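Peptidoglycan-N-acetylmuramic acid deacetylase PdaA (Bacillus subtilis, PDB 1NY1) removes acetyl groups from N-acetylmuramic acid in spore peptidoglycan, leading to the muramic delta-lactam of the cortex, and is required for germination. Local coordinates at residues A[45-50]-A[194-199]; A[138-143]-A[160-165]; A[41-46]-A[219-224]. All coordinates share one frame; numbering follows the deposited sequence.

Contact 1 of 3, residues A[45-50]-A[194-199]; sequences IYLTFD and AIYLLH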
loop_
_atom_site.group_PDB
_atom_site.type_symbol
_atom_site.label_atom_id
_atom_site.label_comp_id
_atom_site.label_asym_id
_atom_site.label_seq_id
_atom_site.Cartn_x
_atom_site.Cartn_y
_atom_site.Cartn_z
ATOM N N ILE A 45 -5.070 -11.487 4.785
ATOM C CA ILE A 45 -4.402 -10.695 3.760
ATOM C C ILE A 45 -4.854 -9.246 3.932
ATOM O O ILE A 45 -6.014 -8.986 4.255
ATOM C CB ILE A 45 -4.776 -11.190 2.346
ATOM C CG1 ILE A 45 -4.112 -12.548 2.081
ATOM C CG2 ILE A 45 -4.351 -10.169 1.292
ATOM C CD1 ILE A 45 -4.657 -13.274 0.845
ATOM N N TYR A 46 -3.925 -8.315 3.737
ATOM C CA TYR A 46 -4.206 -6.883 3.860
ATOM C C TYR A 46 -3.978 -6.275 2.481
ATOM O O TYR A 46 -2.866 -6.320 1.959
ATOM C CB TYR A 46 -3.243 -6.228 4.861
ATOM C CG TYR A 46 -3.110 -6.986 6.162
ATOM C CD1 TYR A 46 -3.932 -6.694 7.252
ATOM C CD2 TYR A 46 -2.205 -8.042 6.282
ATOM C CE1 TYR A 46 -3.857 -7.441 8.427
ATOM C CE2 TYR A 46 -2.122 -8.795 7.446
ATOM C CZ TYR A 46 -2.948 -8.495 8.512
ATOM O OH TYR A 46 -2.887 -9.262 9.651
ATOM N N LEU A 47 -5.021 -5.711 1.887
ATOM C CA LEU A 47 -4.880 -5.115 0.563
ATOM C C LEU A 47 -4.470 -3.647 0.629
ATOM O O LEU A 47 -5.050 -2.871 1.386
ATOM C CB LEU A 47 -6.198 -5.232 -0.214
ATOM C CG LEU A 47 -6.698 -6.653 -0.506
ATOM C CD1 LEU A 47 -8.010 -6.592 -1.277
ATOM C CD2 LEU A 47 -5.646 -7.407 -1.312
ATOM N N THR A 48 -3.454 -3.279 -0.147
ATOM C CA THR A 48 -3.017 -1.887 -0.219
ATOM C C THR A 48 -2.827 -1.565 -1.698
ATOM O O THR A 48 -2.554 -2.454 -2.518
ATOM C CB THR A 48 -1.679 -1.607 0.534
ATOM O OG1 THR A 48 -0.573 -2.086 -0.238
ATOM C CG2 THR A 48 -1.674 -2.271 1.905
ATOM N N PHE A 49 -2.991 -0.292 -2.034
ATOM C CA PHE A 49 -2.861 0.171 -3.407
ATOM C C PHE A 49 -1.988 1.423 -3.472
ATOM O O PHE A 49 -1.929 2.190 -2.519
ATOM C CB PHE A 49 -4.242 0.521 -3.982
ATOM C CG PHE A 49 -5.245 -0.603 -3.922
ATOM C CD1 PHE A 49 -5.888 -0.929 -2.730
ATOM C CD2 PHE A 49 -5.559 -1.324 -5.073
ATOM C CE1 PHE A 49 -6.837 -1.960 -2.690
ATOM C CE2 PHE A 49 -6.501 -2.351 -5.044
ATOM C CZ PHE A 49 -7.140 -2.669 -3.851
ATOM N N ASP A 50 -1.293 1.604 -4.592
ATOM C CA ASP A 50 -0.475 2.795 -4.816
ATOM C C ASP A 50 -1.206 3.504 -5.956
ATOM O O ASP A 50 -1.471 2.898 -6.996
ATOM C CB ASP A 50 0.952 2.425 -5.258
ATOM C CG ASP A 50 1.880 2.117 -4.090
ATOM O OD1 ASP A 50 1.408 2.053 -2.935
ATOM O OD2 ASP A 50 3.099 1.938 -4.334
ATOM N N ALA A 194 0.072 -11.704 4.456
ATOM C CA ALA A 194 0.517 -10.964 3.279
ATOM C C ALA A 194 -0.068 -9.570 3.172
ATOM O O ALA A 194 -1.247 -9.350 3.443
ATOM C CB ALA A 194 0.174 -11.738 2.009
ATOM N N ILE A 195 0.783 -8.627 2.787
ATOM C CA ILE A 195 0.350 -7.264 2.549
ATOM C C ILE A 195 0.574 -7.124 1.048
ATOM O O ILE A 195 1.714 -7.160 0.570
ATOM C CB ILE A 195 1.202 -6.227 3.316
ATOM C CG1 ILE A 195 1.012 -6.417 4.829
ATOM C CG2 ILE A 195 0.794 -4.811 2.896
ATOM C CD1 ILE A 195 1.752 -5.402 5.702
ATOM N N TYR A 196 -0.524 -7.021 0.309
ATOM C CA TYR A 196 -0.477 -6.882 -1.140
ATOM C C TYR A 196 -0.326 -5.433 -1.542
ATOM O O TYR A 196 -0.934 -4.545 -0.943
ATOM C CB TYR A 196 -1.764 -7.379 -1.800
ATOM C CG TYR A 196 -1.908 -8.869 -1.938
ATOM C CD1 TYR A 196 -2.597 -9.416 -3.022
ATOM C CD2 TYR A 196 -1.387 -9.731 -0.982
ATOM C CE1 TYR A 196 -2.765 -10.792 -3.148
ATOM C CE2 TYR A 196 -1.546 -11.105 -1.098
ATOM C CZ TYR A 196 -2.232 -11.630 -2.178
ATOM O OH TYR A 196 -2.385 -12.994 -2.286
ATOM N N LEU A 197 0.486 -5.209 -2.569
ATOM C CA LEU A 197 0.684 -3.884 -3.126
ATOM C C LEU A 197 0.128 -4.010 -4.536
ATOM O O LEU A 197 0.685 -4.729 -5.370
ATOM C CB LEU A 197 2.170 -3.517 -3.185
ATOM C CG LEU A 197 2.564 -2.092 -3.598
ATOM C CD1 LEU A 197 4.063 -2.044 -3.844
ATOM C CD2 LEU A 197 1.838 -1.664 -4.845
ATOM N N LEU A 198 -0.974 -3.320 -4.797
ATOM C CA LEU A 198 -1.612 -3.369 -6.108
ATOM C C LEU A 198 -1.725 -1.981 -6.719
ATOM O O LEU A 198 -1.643 -0.973 -6.018
ATOM C CB LEU A 198 -3.022 -3.956 -5.990
ATOM C CG LEU A 198 -3.171 -5.350 -5.388
ATOM C CD1 LEU A 198 -4.645 -5.698 -5.264
ATOM C CD2 LEU A 198 -2.447 -6.359 -6.263
ATOM N N HIS A 199 -1.898 -1.946 -8.036
ATOM C CA HIS A 199 -2.090 -0.702 -8.774
ATOM C C HIS A 199 -3.472 -0.866 -9.385
ATOM O O HIS A 199 -3.999 -1.977 -9.424
ATOM C CB HIS A 199 -1.019 -0.544 -9.856
ATOM C CG HIS A 199 0.361 -0.412 -9.295
ATOM N ND1 HIS A 199 0.830 0.766 -8.756
ATOM C CD2 HIS A 199 1.320 -1.340 -9.065
ATOM C CE1 HIS A 199 2.016 0.558 -8.211
ATOM N NE2 HIS A 199 2.336 -0.712 -8.383
#
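The carbonyl O of Tyr196 is gripped twice by Thr48, by the backbone N at 2.9 Å and by OG1 at 2.6 Å. This double hold lies midway along two neighbouring parallel strands, 45-50 and 194-198, in the central sheet of the NodB-homology domain, a distorted β/α barrel. OG1 reaches the carbonyl because it occupies the crowded position between backbone N and carbonyl carbon (chi1 77°), and the same oxygen also meets Arg140 NH1. The Thr48 N bond is the more bent, with an N-H...O angle of 134° against 166° for Tyr46 N to Ala194 O.

On the face carrying Ile45, Leu47, Phe49, Tyr196 and Leu198, the packing is apolar. CG2 of Ile45 lies over the Tyr196 ring, off-centre and 3.8 Å from CD2, in a CH-pi contact, while the phenol OH goes to Met186 O. Leu47 runs alongside Tyr196, and Phe49 alongside Leu198, its CE2 3.8 Å from Leu198 CD1. Leu209 of helix 205-219 covers Leu47, Phe49 and Leu198. On the other face of the sheet, Ala194 O lies at the edge of the Tyr46 ring, and Thr48 CG2 meets Ile195 CG2.

At their C-terminal ends the strands deliver Asp50 and His199, the probable proton acceptor and proton donor. The backbones are still joined there, Asp50 N donating to Leu198 O at 3.0 Å, while Arg140 takes Asp50 OD1 in a salt bridge. His199 brings its imidazole CE1 to 3.7 Å from Asp50 CB.

Contact 2 of 3, residues A[138-143]-A[160-165]; sequences YLRPPR and QTVFWS
Arg140 NE donates to Val162 O at 3.0 Å, at the edge of the guanidinium, and Arg140 NH2 to Phe163 O at 2.8 Å. The segments are the two ends of a β-α-β crossover in which strands 138-139 and 160-161 pair in parallel and helix 148-156 packs on Leu139 and Thr161. Arg140 opens the RPP sequence that probably corresponds to the third conserved motif of the family 4 carbohydrate esterases.

The tight part begins with two backbone bonds: Leu139 N to Gln160 O, and Val162 N to Leu139 O at 2.7 Å, the latter nearly straight at 171°. Beyond them the strands part, and the arginine takes over. Its CG is anti to the backbone N (chi1 -179°), and a bend at chi3 (-77°) turns the head back toward the other chain. Val162 O lies close to the guanidinium plane; Phe163 O is tilted from it, and NH2 stands above that carbonyl's plane. CE3 of Trp164 covers one guanidinium face, 3.8 Å from Arg140 NE, with the indole plane steeply inclined. NH1 meanwhile serves Asp50 and Thr48. These bonds fix the rotation of the buried guanidinium.

The side chains at the strand end are looser than the backbones. Gln160, partly exposed, touches the Tyr138 ring through CB and leads its amide away from the partner segment, whereas Tyr138 OH is anchored on Asp227. The side chains of Leu139 and Thr161 run side by side, CD2 of Leu139 4.2 Å from OG1 of Thr161. Contact tightens again where Pro141 slants across Thr161, its CD 3.6 Å from the methyl CG2.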
loop_
_atom_site.group_PDB
_atom_site.type_symbol
_atom_site.label_atom_id
_atom_site.label_comp_id
_atom_site.label_asym_id
_atom_site.label_seq_id
_atom_site.Cartn_x
_atom_site.Cartn_y
_atom_site.Cartn_z
ATOM N N TYR A 138 0.044 6.917 7.612
ATOM C CA TYR A 138 0.719 5.795 6.967
ATOM C C TYR A 138 1.491 6.311 5.776
ATOM O O TYR A 138 1.010 7.170 5.040
ATOM C CB TYR A 138 -0.288 4.762 6.481
ATOM C CG TYR A 138 -1.007 4.084 7.605
ATOM C CD1 TYR A 138 -0.297 3.368 8.569
ATOM C CD2 TYR A 138 -2.389 4.181 7.731
ATOM C CE1 TYR A 138 -0.949 2.769 9.637
ATOM C CE2 TYR A 138 -3.050 3.582 8.794
ATOM C CZ TYR A 138 -2.322 2.880 9.744
ATOM O OH TYR A 138 -2.963 2.294 10.810
ATOM N N LEU A 139 2.686 5.775 5.576
ATOM C CA LEU A 139 3.509 6.207 4.469
ATOM C C LEU A 139 4.117 5.063 3.693
ATOM O O LEU A 139 4.465 4.023 4.249
ATOM C CB LEU A 139 4.642 7.098 4.979
ATOM C CG LEU A 139 5.767 7.392 3.979
ATOM C CD1 LEU A 139 5.217 8.192 2.807
ATOM C CD2 LEU A 139 6.885 8.155 4.672
ATOM N N ARG A 140 4.229 5.266 2.390
ATOM C CA ARG A 140 4.874 4.293 1.535
ATOM C C ARG A 140 5.863 5.128 0.740
ATOM O O ARG A 140 5.473 5.997 -0.040
ATOM C CB ARG A 140 3.880 3.604 0.611
ATOM C CG ARG A 140 4.571 2.577 -0.268
ATOM C CD ARG A 140 3.603 1.555 -0.798
ATOM N NE ARG A 140 3.233 0.561 0.204
ATOM C CZ ARG A 140 2.152 -0.205 0.102
ATOM N NH1 ARG A 140 1.352 -0.068 -0.949
ATOM N NH2 ARG A 140 1.885 -1.115 1.028
ATOM N N PRO A 141 7.164 4.903 0.960
ATOM C CA PRO A 141 8.191 5.662 0.245
ATOM C C PRO A 141 8.062 5.595 -1.272
ATOM O O PRO A 141 7.871 4.521 -1.846
ATOM C CB PRO A 141 9.485 5.030 0.741
ATOM C CG PRO A 141 9.149 4.670 2.149
ATOM C CD PRO A 141 7.770 4.055 2.002
ATOM N N PRO A 142 8.160 6.748 -1.944
ATOM C CA PRO A 142 8.053 6.752 -3.404
ATOM C C PRO A 142 9.043 5.761 -4.025
ATOM O O PRO A 142 10.228 5.762 -3.688
ATOM C CB PRO A 142 8.379 8.198 -3.763
ATOM C CG PRO A 142 7.835 8.961 -2.592
ATOM C CD PRO A 142 8.285 8.119 -1.417
ATOM N N ARG A 143 8.542 4.910 -4.916
ATOM C CA ARG A 143 9.356 3.913 -5.608
ATOM C C ARG A 143 10.036 2.927 -4.654
ATOM O O ARG A 143 10.996 2.243 -5.022
ATOM C CB ARG A 143 10.403 4.619 -6.479
ATOM C CG ARG A 143 10.832 3.836 -7.713
ATOM C CD ARG A 143 11.657 4.708 -8.657
ATOM N NE ARG A 143 12.089 3.998 -9.862
ATOM C CZ ARG A 143 11.269 3.545 -10.807
ATOM N NH1 ARG A 143 9.959 3.719 -10.694
ATOM N NH2 ARG A 143 11.764 2.925 -11.872
ATOM N N GLN A 160 3.884 5.955 10.051
ATOM C CA GLN A 160 4.137 4.532 10.120
ATOM C C GLN A 160 4.440 4.161 8.672
ATOM O O GLN A 160 3.606 4.376 7.795
ATOM C CB GLN A 160 2.876 3.807 10.583
ATOM C CG GLN A 160 3.110 2.374 10.962
ATOM C CD GLN A 160 3.781 2.248 12.309
ATOM O OE1 GLN A 160 4.370 1.220 12.622
ATOM N NE2 GLN A 160 3.684 3.296 13.122
ATOM N N THR A 161 5.631 3.634 8.412
ATOM C CA THR A 161 5.985 3.261 7.048
ATOM C C THR A 161 5.504 1.847 6.753
ATOM O O THR A 161 5.804 0.910 7.491
ATOM C CB THR A 161 7.506 3.376 6.818
ATOM O OG1 THR A 161 7.886 4.754 6.908
ATOM C CG2 THR A 161 7.891 2.845 5.438
ATOM N N VAL A 162 4.749 1.708 5.666
ATOM C CA VAL A 162 4.180 0.427 5.275
ATOM C C VAL A 162 4.763 -0.084 3.960
ATOM O O VAL A 162 4.615 0.555 2.916
ATOM C CB VAL A 162 2.642 0.551 5.118
ATOM C CG1 VAL A 162 2.032 -0.802 4.807
ATOM C CG2 VAL A 162 2.032 1.146 6.382
ATOM N N PHE A 163 5.439 -1.228 4.015
ATOM C CA PHE A 163 6.003 -1.819 2.810
ATOM C C PHE A 163 5.033 -2.873 2.294
ATOM O O PHE A 163 3.819 -2.695 2.400
ATOM C CB PHE A 163 7.380 -2.418 3.110
ATOM C CG PHE A 163 8.428 -1.381 3.385
ATOM C CD1 PHE A 163 8.839 -0.516 2.380
ATOM C CD2 PHE A 163 8.967 -1.234 4.655
ATOM C CE1 PHE A 163 9.774 0.487 2.635
ATOM C CE2 PHE A 163 9.902 -0.236 4.923
ATOM C CZ PHE A 163 10.303 0.624 3.911
ATOM N N TRP A 164 5.543 -3.966 1.736
ATOM C CA TRP A 164 4.655 -4.997 1.216
ATOM C C TRP A 164 5.345 -6.343 1.113
ATOM O O TRP A 164 6.573 -6.435 1.208
ATOM C CB TRP A 164 4.100 -4.578 -0.155
ATOM C CG TRP A 164 5.150 -4.354 -1.205
ATOM C CD1 TRP A 164 5.608 -5.260 -2.121
ATOM C CD2 TRP A 164 5.907 -3.154 -1.413
ATOM N NE1 TRP A 164 6.610 -4.695 -2.888
ATOM C CE2 TRP A 164 6.813 -3.405 -2.472
ATOM C CE3 TRP A 164 5.909 -1.889 -0.807
ATOM C CZ2 TRP A 164 7.713 -2.439 -2.934
ATOM C CZ3 TRP A 164 6.804 -0.925 -1.266
ATOM C CH2 TRP A 164 7.695 -1.209 -2.320
ATOM N N SER A 165 4.545 -7.392 0.931
ATOM C CA SER A 165 5.076 -8.746 0.818
ATOM C C SER A 165 4.646 -9.401 -0.501
ATOM O O SER A 165 5.118 -10.486 -0.837
ATOM C CB SER A 165 4.604 -9.599 1.997
ATOM O OG SER A 165 3.225 -9.890 1.883
#

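Contact 3 of 3, residues A[41-46]-A[219-224]; sequences KEKTIY and QGYTFK
Lys43 and Ile45 clasp the Tyr221 ring from opposite faces. The aliphatic chain of Lys43 crosses the ring at about a right angle, CE above its rim, while CD1 of Ile45 lies under the other face, 3.6 Å from CD1 of Tyr221. A bend at chi3 (84°) lets Lys43 NZ reach Gln219 O at 2.9 Å, at the carboxyl end of helix 205-219, where Gly220 closes a Schellman motif. From there the chain enters strand 222-224, which joins the edge of strand 44-51 in parallel: Thr222 N bonds to Lys43 O, and Ile45 N to Thr222 O. Ile45 runs alongside Phe223, its CG2 3.6 Å from CE1 of the ring.

On the face of Thr44, Tyr46 and Lys224, the lysine extends at right angles over Thr44 CG2 to meet Glu42 coming from the opposite direction. Its NZ approaches OE1 on the syn side at 2.9 Å, and Thr44 OG1 donates to the same oxygen from above the carboxylate plane, both from one face. With an alanine at Glu42, the Thr44 hydroxyl is likely to lose its acceptor and Lys224 NZ one of its two carboxylate partners, the other being Glu232. Near the surface, a water bridges Lys43 O, Gly220 O and Thr222 OG1. Charge thus binds the polar rim of this strand pair, whereas on the Ile45 face apolar contact with the Tyr221 and Phe223 rings holds it, toward helix 205-219.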
loop_
_atom_site.group_PDB
_atom_site.type_symbol
_atom_site.label_atom_id
_atom_site.label_comp_id
_atom_site.label_asym_id
_atom_site.label_seq_id
_atom_site.Cartn_x
_atom_site.Cartn_y
_atom_site.Cartn_z
ATOM N N LYS A 41 0.257 -15.656 11.651
ATOM C CA LYS A 41 -0.263 -16.804 12.393
ATOM C C LYS A 41 -1.720 -17.125 12.056
ATOM O O LYS A 41 -2.328 -18.013 12.657
ATOM C CB LYS A 41 -0.121 -16.561 13.896
ATOM C CG LYS A 41 1.313 -16.361 14.358
ATOM C CD LYS A 41 1.373 -15.986 15.834
ATOM C CE LYS A 41 2.791 -15.624 16.260
ATOM N NZ LYS A 41 2.824 -15.001 17.615
ATOM N N GLU A 42 -2.280 -16.394 11.100
ATOM C CA GLU A 42 -3.653 -16.619 10.665
ATOM C C GLU A 42 -3.736 -16.312 9.173
ATOM O O GLU A 42 -2.959 -15.501 8.661
ATOM C CB GLU A 42 -4.612 -15.719 11.441
ATOM C CG GLU A 42 -4.440 -14.240 11.163
ATOM C CD GLU A 42 -5.349 -13.385 12.018
ATOM O OE1 GLU A 42 -5.590 -12.217 11.643
ATOM O OE2 GLU A 42 -5.813 -13.879 13.071
ATOM N N LYS A 43 -4.671 -16.965 8.482
ATOM C CA LYS A 43 -4.855 -16.774 7.040
ATOM C C LYS A 43 -5.563 -15.456 6.758
ATOM O O LYS A 43 -6.762 -15.417 6.472
ATOM C CB LYS A 43 -5.655 -17.939 6.438
ATOM C CG LYS A 43 -4.917 -19.272 6.489
ATOM C CD LYS A 43 -5.748 -20.437 5.946
ATOM C CE LYS A 43 -5.657 -20.564 4.430
ATOM N NZ LYS A 43 -6.302 -21.828 3.956
ATOM N N THR A 44 -4.789 -14.381 6.836
ATOM C CA THR A 44 -5.284 -13.036 6.621
ATOM C C THR A 44 -4.424 -12.320 5.591
ATOM O O THR A 44 -3.215 -12.531 5.528
ATOM C CB THR A 44 -5.246 -12.232 7.934
ATOM O OG1 THR A 44 -6.108 -12.858 8.892
ATOM C CG2 THR A 44 -5.691 -10.794 7.705
ATOM N N ILE A 45 -5.070 -11.487 4.785
ATOM C CA ILE A 45 -4.402 -10.695 3.760
ATOM C C ILE A 45 -4.854 -9.246 3.932
ATOM O O ILE A 45 -6.014 -8.986 4.255
ATOM C CB ILE A 45 -4.776 -11.190 2.346
ATOM C CG1 ILE A 45 -4.112 -12.548 2.081
ATOM C CG2 ILE A 45 -4.351 -10.169 1.292
ATOM C CD1 ILE A 45 -4.657 -13.274 0.845
ATOM N N TYR A 46 -3.925 -8.315 3.737
ATOM C CA TYR A 46 -4.206 -6.883 3.860
ATOM C C TYR A 46 -3.978 -6.275 2.481
ATOM O O TYR A 46 -2.866 -6.320 1.959
ATOM C CB TYR A 46 -3.243 -6.228 4.861
ATOM C CG TYR A 46 -3.110 -6.986 6.162
ATOM C CD1 TYR A 46 -3.932 -6.694 7.252
ATOM C CD2 TYR A 46 -2.205 -8.042 6.282
ATOM C CE1 TYR A 46 -3.857 -7.441 8.427
ATOM C CE2 TYR A 46 -2.122 -8.795 7.446
ATOM C CZ TYR A 46 -2.948 -8.495 8.512
ATOM O OH TYR A 46 -2.887 -9.262 9.651
ATOM N N GLN A 219 -10.799 -20.230 -0.017
ATOM C CA GLN A 219 -9.675 -20.988 0.532
ATOM C C GLN A 219 -9.590 -20.857 2.047
ATOM O O GLN A 219 -8.912 -21.644 2.706
ATOM C CB GLN A 219 -8.350 -20.511 -0.063
ATOM C CG GLN A 219 -8.105 -20.919 -1.495
ATOM C CD GLN A 219 -6.747 -20.453 -1.987
ATOM O OE1 GLN A 219 -5.736 -20.627 -1.302
ATOM N NE2 GLN A 219 -6.715 -19.866 -3.179
ATOM N N GLY A 220 -10.256 -19.848 2.597
ATOM C CA GLY A 220 -10.226 -19.659 4.035
ATOM C C GLY A 220 -9.502 -18.405 4.486
ATOM O O GLY A 220 -9.212 -18.249 5.674
ATOM N N TYR A 221 -9.200 -17.514 3.545
ATOM C CA TYR A 221 -8.520 -16.258 3.858
ATOM C C TYR A 221 -9.520 -15.184 4.252
ATOM O O TYR A 221 -10.647 -15.148 3.750
ATOM C CB TYR A 221 -7.728 -15.740 2.647
ATOM C CG TYR A 221 -6.340 -16.315 2.496
ATOM C CD1 TYR A 221 -5.277 -15.836 3.257
ATOM C CD2 TYR A 221 -6.091 -17.345 1.590
ATOM C CE1 TYR A 221 -3.996 -16.371 3.120
ATOM C CE2 TYR A 221 -4.814 -17.888 1.447
ATOM C CZ TYR A 221 -3.774 -17.396 2.216
ATOM O OH TYR A 221 -2.518 -17.946 2.092
ATOM N N THR A 222 -9.088 -14.314 5.156
ATOM C CA THR A 222 -9.889 -13.188 5.626
ATOM C C THR A 222 -9.086 -11.939 5.263
ATOM O O THR A 222 -7.864 -11.926 5.408
ATOM C CB THR A 222 -10.087 -13.228 7.161
ATOM O OG1 THR A 222 -10.973 -14.302 7.501
ATOM C CG2 THR A 222 -10.673 -11.913 7.667
ATOM N N PHE A 223 -9.771 -10.904 4.784
ATOM C CA PHE A 223 -9.119 -9.651 4.404
ATOM C C PHE A 223 -9.322 -8.587 5.472
ATOM O O PHE A 223 -10.455 -8.276 5.838
ATOM C CB PHE A 223 -9.684 -9.147 3.073
ATOM C CG PHE A 223 -9.308 -9.999 1.899
ATOM C CD1 PHE A 223 -8.132 -9.750 1.192
ATOM C CD2 PHE A 223 -10.102 -11.080 1.526
ATOM C CE1 PHE A 223 -7.756 -10.567 0.128
ATOM C CE2 PHE A 223 -9.733 -11.903 0.465
ATOM C CZ PHE A 223 -8.556 -11.649 -0.237
ATOM N N LYS A 224 -8.224 -8.036 5.976
ATOM C CA LYS A 224 -8.295 -6.998 7.000
ATOM C C LYS A 224 -7.567 -5.749 6.510
ATOM O O LYS A 224 -6.843 -5.797 5.519
ATOM C CB LYS A 224 -7.675 -7.498 8.307
ATOM C CG LYS A 224 -8.432 -8.661 8.942
ATOM C CD LYS A 224 -7.811 -9.066 10.272
ATOM C CE LYS A 224 -8.586 -10.206 10.930
ATOM N NZ LYS A 224 -7.943 -10.651 12.196
HETATM O O HOH W 1 -9.110 -16.619 7.997
HETATM O O HOH W 2 -5.493 -22.175 1.076
#

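Contacts 1 and 3 share Ile45 and Tyr46, so strand 44-51 is flanked by 194-198 and 222-224 in one parallel sheet; their centres are about 13 Å apart. Contact 2, whose segments lie in the chain between the two halves of contact 1, is centred about 11 Å from it and joins it directly: Thr48 OG1 is 2.9 Å from Arg140 NH1, and Ser165 N is 2.9 Å from Ile195 O. The same NH1 also forms a salt bridge with Asp50, beside His101, a metal-binding residue, while Asp170 holds His199 N. Contact 3, about 20 Å from contact 2 between centres, lies away from these sites.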